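Local coordinates for protein geranyltranstransferase (Roseobacter denitrificans, PDB 4LLS) that probably condenses farnesyl diphosphate with isopentenyl diphosphate to make geranylgeranyl diphosphate, a precursor of carotenoids and diterpenes, at residues A32-A44 with E83-H95. Sequence-based numbering, arbitrary orientation.
Sequences AAAVQAHFDKVLA and EAIWSATAIEALH. With IPE (3-methylbut-3-enyl trihydrogen diphosphate), chain C.
His38 and Trp86 form a T-shaped pair in which the edge of the imidazole points at the face of the indole, with planes at 86° and centroids of the His38 ring and the Trp86 six-membered ring 4.3 Å apart. Val42 CG2 comes within 4.4 Å of Trp86 CZ3. Trp86 also stacks on His145, and an alanine here would probably leave the edge of His38 without its aromatic partner, lose the stack on His145 and open a gap beside Val42. CH-pi contacts continue the theme: Ile85 CG2 lies over a face of His38, while Thr89 CG2 sits 3.6 Å from the centroid of the Phe39 ring, almost on its normal. Thr89 does double duty, for with OG1 anti to its carbonyl carbon (chi1 -52°) the hydroxyl donates back to Ile85 O at 2.8 Å and the methyl is turned to Phe39. Val35 is a knob in the hole formed by Ile85, Ala88, Thr89 and Glu92; the carboxylate of Glu92 is held by Gly67 N and Arg64. The axes of segments 32-43 and 83-95 pass 9.5 Å apart at a crossing angle of -82°. Three residues after Glu92, His95 NE2 donates to O3B of isopentenyl diphosphate at 2.8 Å, and helix 81-102 runs on to the calcium ligand Asp102, as befits the all-alpha isoprenoid synthase fold.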
loop_
_atom_site.group_PDB
_atom_site.type_symbol
_atom_site.label_atom_id
_atom_site.label_comp_id
_atom_site.label_asym_id
_atom_site.label_seq_id
_atom_site.Cartn_x
_atom_site.Cartn_y
_atom_site.Cartn_z
ATOM N N ALA A 32 -17.296 -8.629 13.582
ATOM C CA ALA A 32 -16.254 -9.569 13.188
ATOM C C ALA A 32 -16.752 -10.467 12.072
ATOM O O ALA A 32 -16.027 -10.744 11.111
ATOM C CB ALA A 32 -15.802 -10.416 14.364
ATOM N N ALA A 33 -17.965 -10.963 12.204
ATOM C CA ALA A 33 -18.510 -11.832 11.162
ATOM C C ALA A 33 -18.700 -11.042 9.839
ATOM O O ALA A 33 -18.404 -11.586 8.765
ATOM C CB ALA A 33 -19.831 -12.461 11.620
ATOM N N ALA A 34 -19.156 -9.793 9.917
ATOM C CA ALA A 34 -19.368 -8.961 8.745
ATOM C C ALA A 34 -18.068 -8.626 8.010
ATOM O O ALA A 34 -18.016 -8.723 6.794
ATOM C CB ALA A 34 -20.094 -7.691 9.070
ATOM N N VAL A 35 -17.011 -8.322 8.761
ATOM C CA VAL A 35 -15.712 -8.054 8.143
ATOM C C VAL A 35 -15.179 -9.309 7.472
ATOM O O VAL A 35 -14.685 -9.263 6.350
ATOM C CB VAL A 35 -14.726 -7.488 9.169
ATOM C CG1 VAL A 35 -13.313 -7.470 8.590
ATOM C CG2 VAL A 35 -15.134 -6.096 9.582
ATOM N N GLN A 36 -15.253 -10.444 8.141
ATOM C CA GLN A 36 -14.775 -11.680 7.532
ATOM C C GLN A 36 -15.552 -12.008 6.270
ATOM O O GLN A 36 -14.939 -12.363 5.255
ATOM C CB GLN A 36 -14.778 -12.850 8.497
ATOM C CG GLN A 36 -14.138 -14.106 7.909
ATOM C CD GLN A 36 -12.655 -13.925 7.720
ATOM O OE1 GLN A 36 -11.934 -13.629 8.685
ATOM N NE2 GLN A 36 -12.217 -13.922 6.459
ATOM N N ALA A 37 -16.865 -11.791 6.297
ATOM C CA ALA A 37 -17.698 -12.084 5.121
ATOM C C ALA A 37 -17.315 -11.206 3.957
ATOM O O ALA A 37 -17.278 -11.650 2.817
ATOM C CB ALA A 37 -19.151 -11.912 5.449
ATOM N N HIS A 38 -16.971 -9.959 4.242
ATOM C CA HIS A 38 -16.609 -9.018 3.200
ATOM C C HIS A 38 -15.244 -9.354 2.611
ATOM O O HIS A 38 -15.088 -9.332 1.388
ATOM C CB HIS A 38 -16.630 -7.562 3.689
ATOM C CG HIS A 38 -17.016 -6.609 2.607
ATOM N ND1 HIS A 38 -16.158 -5.696 2.035
ATOM C CD2 HIS A 38 -18.149 -6.571 1.863
ATOM C CE1 HIS A 38 -16.789 -5.065 1.050
ATOM N NE2 HIS A 38 -18.001 -5.576 0.944
ATOM N N PHE A 39 -14.268 -9.713 3.423
ATOM C CA PHE A 39 -12.990 -10.205 2.904
ATOM C C PHE A 39 -13.212 -11.422 2.019
ATOM O O PHE A 39 -12.690 -11.530 0.932
ATOM C CB PHE A 39 -12.027 -10.614 4.024
ATOM C CG PHE A 39 -11.201 -9.484 4.556
ATOM C CD1 PHE A 39 -10.362 -8.782 3.728
ATOM C CD2 PHE A 39 -11.295 -9.110 5.890
ATOM C CE1 PHE A 39 -9.605 -7.703 4.223
ATOM C CE2 PHE A 39 -10.501 -8.096 6.402
ATOM C CZ PHE A 39 -9.683 -7.347 5.555
ATOM N N ASP A 40 -14.061 -12.315 2.471
ATOM C CA ASP A 40 -14.310 -13.545 1.715
ATOM C C ASP A 40 -14.848 -13.197 0.338
ATOM O O ASP A 40 -14.433 -13.764 -0.672
ATOM C CB ASP A 40 -15.289 -14.440 2.453
ATOM C CG ASP A 40 -14.682 -15.110 3.711
ATOM O OD1 ASP A 40 -13.450 -15.049 3.980
ATOM O OD2 ASP A 40 -15.501 -15.709 4.441
ATOM N N LYS A 41 -15.813 -12.291 0.291
ATOM C CA LYS A 41 -16.467 -11.929 -0.978
ATOM C C LYS A 41 -15.502 -11.207 -1.916
ATOM O O LYS A 41 -15.401 -11.521 -3.100
ATOM C CB LYS A 41 -17.681 -11.063 -0.718
ATOM C CG LYS A 41 -18.852 -11.785 -0.063
ATOM C CD LYS A 41 -19.966 -10.787 0.224
ATOM C CE LYS A 41 -20.936 -11.248 1.303
ATOM N NZ LYS A 41 -21.854 -10.135 1.684
ATOM N N VAL A 42 -14.714 -10.284 -1.368
ATOM C CA VAL A 42 -13.802 -9.516 -2.196
ATOM C C VAL A 42 -12.645 -10.366 -2.736
ATOM O O VAL A 42 -12.324 -10.293 -3.924
ATOM C CB VAL A 42 -13.260 -8.316 -1.380
ATOM C CG1 VAL A 42 -12.096 -7.653 -2.104
ATOM C CG2 VAL A 42 -14.363 -7.332 -1.102
ATOM N N LEU A 43 -12.098 -11.254 -1.924
ATOM C CA LEU A 43 -10.963 -12.088 -2.286
ATOM C C LEU A 43 -11.381 -13.249 -3.211
ATOM O O LEU A 43 -10.569 -13.783 -3.953
ATOM C CB LEU A 43 -10.223 -12.589 -1.040
ATOM C CG LEU A 43 -9.497 -11.521 -0.214
ATOM C CD1 LEU A 43 -8.844 -12.130 1.012
ATOM C CD2 LEU A 43 -8.457 -10.827 -1.078
ATOM N N ALA A 44 -12.671 -13.568 -3.195
ATOM C CA ALA A 44 -13.190 -14.620 -4.087
ATOM C C ALA A 44 -12.965 -14.300 -5.550
ATOM O O ALA A 44 -12.956 -15.229 -6.361
ATOM C CB ALA A 44 -14.670 -14.829 -3.837
ATOM N N GLU A 83 -22.763 0.426 3.518
ATOM C CA GLU A 83 -21.714 1.340 3.045
ATOM C C GLU A 83 -20.471 1.249 3.947
ATOM O O GLU A 83 -19.331 1.108 3.473
ATOM C CB GLU A 83 -22.167 2.791 2.980
ATOM C CG GLU A 83 -23.203 2.982 1.889
ATOM C CD GLU A 83 -23.889 4.313 1.938
ATOM O OE1 GLU A 83 -23.360 5.273 2.522
ATOM O OE2 GLU A 83 -24.963 4.393 1.284
ATOM N N ALA A 84 -20.685 1.261 5.258
ATOM C CA ALA A 84 -19.578 1.383 6.191
ATOM C C ALA A 84 -18.683 0.159 6.125
ATOM O O ALA A 84 -17.495 0.260 6.408
ATOM C CB ALA A 84 -20.114 1.561 7.594
ATOM N N ILE A 85 -19.229 -1.005 5.790
ATOM C CA ILE A 85 -18.431 -2.240 5.700
ATOM C C ILE A 85 -17.193 -2.069 4.791
ATOM O O ILE A 85 -16.181 -2.732 4.999
ATOM C CB ILE A 85 -19.296 -3.446 5.286
ATOM C CG1 ILE A 85 -18.554 -4.736 5.534
ATOM C CG2 ILE A 85 -19.759 -3.338 3.835
ATOM C CD1 ILE A 85 -18.160 -5.022 6.968
ATOM N N TRP A 86 -17.303 -1.272 3.718
ATOM C CA TRP A 86 -16.177 -1.098 2.814
ATOM C C TRP A 86 -14.997 -0.479 3.574
ATOM O O TRP A 86 -13.845 -0.921 3.412
ATOM C CB TRP A 86 -16.572 -0.251 1.608
ATOM C CG TRP A 86 -17.549 -0.958 0.710
ATOM C CD1 TRP A 86 -18.905 -0.941 0.798
ATOM C CD2 TRP A 86 -17.215 -1.880 -0.316
ATOM N NE1 TRP A 86 -19.448 -1.846 -0.116
ATOM C CE2 TRP A 86 -18.427 -2.443 -0.806
ATOM C CE3 TRP A 86 -15.996 -2.355 -0.820
ATOM C CZ2 TRP A 86 -18.442 -3.415 -1.798
ATOM C CZ3 TRP A 86 -16.022 -3.278 -1.816
ATOM C CH2 TRP A 86 -17.238 -3.786 -2.322
ATOM N N SER A 87 -15.253 0.598 4.305
ATOM C CA SER A 87 -14.197 1.272 5.052
ATOM C C SER A 87 -13.724 0.430 6.238
ATOM O O SER A 87 -12.530 0.435 6.596
ATOM C CB SER A 87 -14.701 2.608 5.552
ATOM O OG SER A 87 -14.845 3.513 4.494
ATOM N N ALA A 88 -14.613 -0.323 6.850
ATOM C CA ALA A 88 -14.221 -1.217 7.932
ATOM C C ALA A 88 -13.269 -2.300 7.452
ATOM O O ALA A 88 -12.289 -2.647 8.136
ATOM C CB ALA A 88 -15.473 -1.852 8.591
ATOM N N THR A 89 -13.610 -2.938 6.335
ATOM C CA THR A 89 -12.746 -3.918 5.726
ATOM C C THR A 89 -11.434 -3.288 5.261
ATOM O O THR A 89 -10.374 -3.892 5.410
ATOM C CB THR A 89 -13.494 -4.673 4.619
ATOM O OG1 THR A 89 -14.743 -5.161 5.184
ATOM C CG2 THR A 89 -12.732 -5.818 4.099
ATOM N N ALA A 90 -11.511 -2.077 4.731
ATOM C CA ALA A 90 -10.294 -1.375 4.293
ATOM C C ALA A 90 -9.298 -1.230 5.426
ATOM O O ALA A 90 -8.112 -1.506 5.248
ATOM C CB ALA A 90 -10.636 -0.020 3.711
ATOM N N ILE A 91 -9.739 -0.734 6.571
ATOM C CA ILE A 91 -8.768 -0.512 7.649
ATOM C C ILE A 91 -8.242 -1.842 8.169
ATOM O O ILE A 91 -7.068 -1.923 8.568
ATOM C CB ILE A 91 -9.326 0.393 8.752
ATOM C CG1 ILE A 91 -8.176 0.886 9.617
ATOM C CG2 ILE A 91 -10.412 -0.285 9.580
ATOM C CD1 ILE A 91 -7.156 1.772 8.918
ATOM N N GLU A 92 -9.084 -2.876 8.202
ATOM C CA GLU A 92 -8.598 -4.210 8.540
ATOM C C GLU A 92 -7.556 -4.778 7.552
ATOM O O GLU A 92 -6.598 -5.453 7.949
ATOM C CB GLU A 92 -9.739 -5.171 8.732
ATOM C CG GLU A 92 -10.532 -4.845 9.969
ATOM C CD GLU A 92 -9.835 -5.152 11.290
ATOM O OE1 GLU A 92 -9.078 -6.166 11.344
ATOM O OE2 GLU A 92 -10.095 -4.430 12.287
ATOM N N ALA A 93 -7.712 -4.451 6.273
ATOM C CA ALA A 93 -6.715 -4.833 5.273
ATOM C C ALA A 93 -5.401 -4.096 5.495
ATOM O O ALA A 93 -4.306 -4.670 5.433
ATOM C CB ALA A 93 -7.231 -4.556 3.882
ATOM N N LEU A 94 -5.478 -2.806 5.772
ATOM C CA LEU A 94 -4.287 -1.986 6.032
ATOM C C LEU A 94 -3.584 -2.533 7.284
ATOM O O LEU A 94 -2.364 -2.779 7.261
ATOM C CB LEU A 94 -4.686 -0.521 6.195
ATOM C CG LEU A 94 -3.636 0.594 5.980
ATOM C CD1 LEU A 94 -2.415 0.456 6.889
ATOM C CD2 LEU A 94 -3.234 0.681 4.527
ATOM N N HIS A 95 -4.302 -2.665 8.372
ATOM C CA HIS A 95 -3.760 -3.233 9.592
ATOM C C HIS A 95 -3.110 -4.571 9.302
ATOM O O HIS A 95 -1.994 -4.861 9.790
ATOM C CB HIS A 95 -4.904 -3.306 10.575
ATOM C CG HIS A 95 -4.601 -4.041 11.828
ATOM N ND1 HIS A 95 -3.664 -3.617 12.737
ATOM C CD2 HIS A 95 -5.240 -5.088 12.396
ATOM C CE1 HIS A 95 -3.682 -4.430 13.787
ATOM N NE2 HIS A 95 -4.642 -5.318 13.609
HETATM C C1 IPE C . -1.752 -5.814 17.160
HETATM O O1 IPE C . -3.061 -5.219 17.044
HETATM C C2 IPE C . -0.721 -4.819 16.639
HETATM C C3 IPE C . -0.754 -3.535 17.430
HETATM C C4 IPE C . -0.980 -2.360 16.846
HETATM C C5 IPE C . -0.372 -3.550 18.878
HETATM P PA IPE C . -4.333 -5.995 17.612
HETATM O O1A IPE C . -4.088 -6.400 19.072
HETATM O O2A IPE C . -5.487 -5.136 17.356
HETATM O O3A IPE C . -4.432 -7.297 16.712
HETATM P PB IPE C . -5.609 -8.201 16.060
HETATM O O1B IPE C . -5.023 -9.601 15.959
HETATM O O2B IPE C . -6.795 -8.145 16.980
HETATM O O3B IPE C . -5.890 -7.511 14.747
#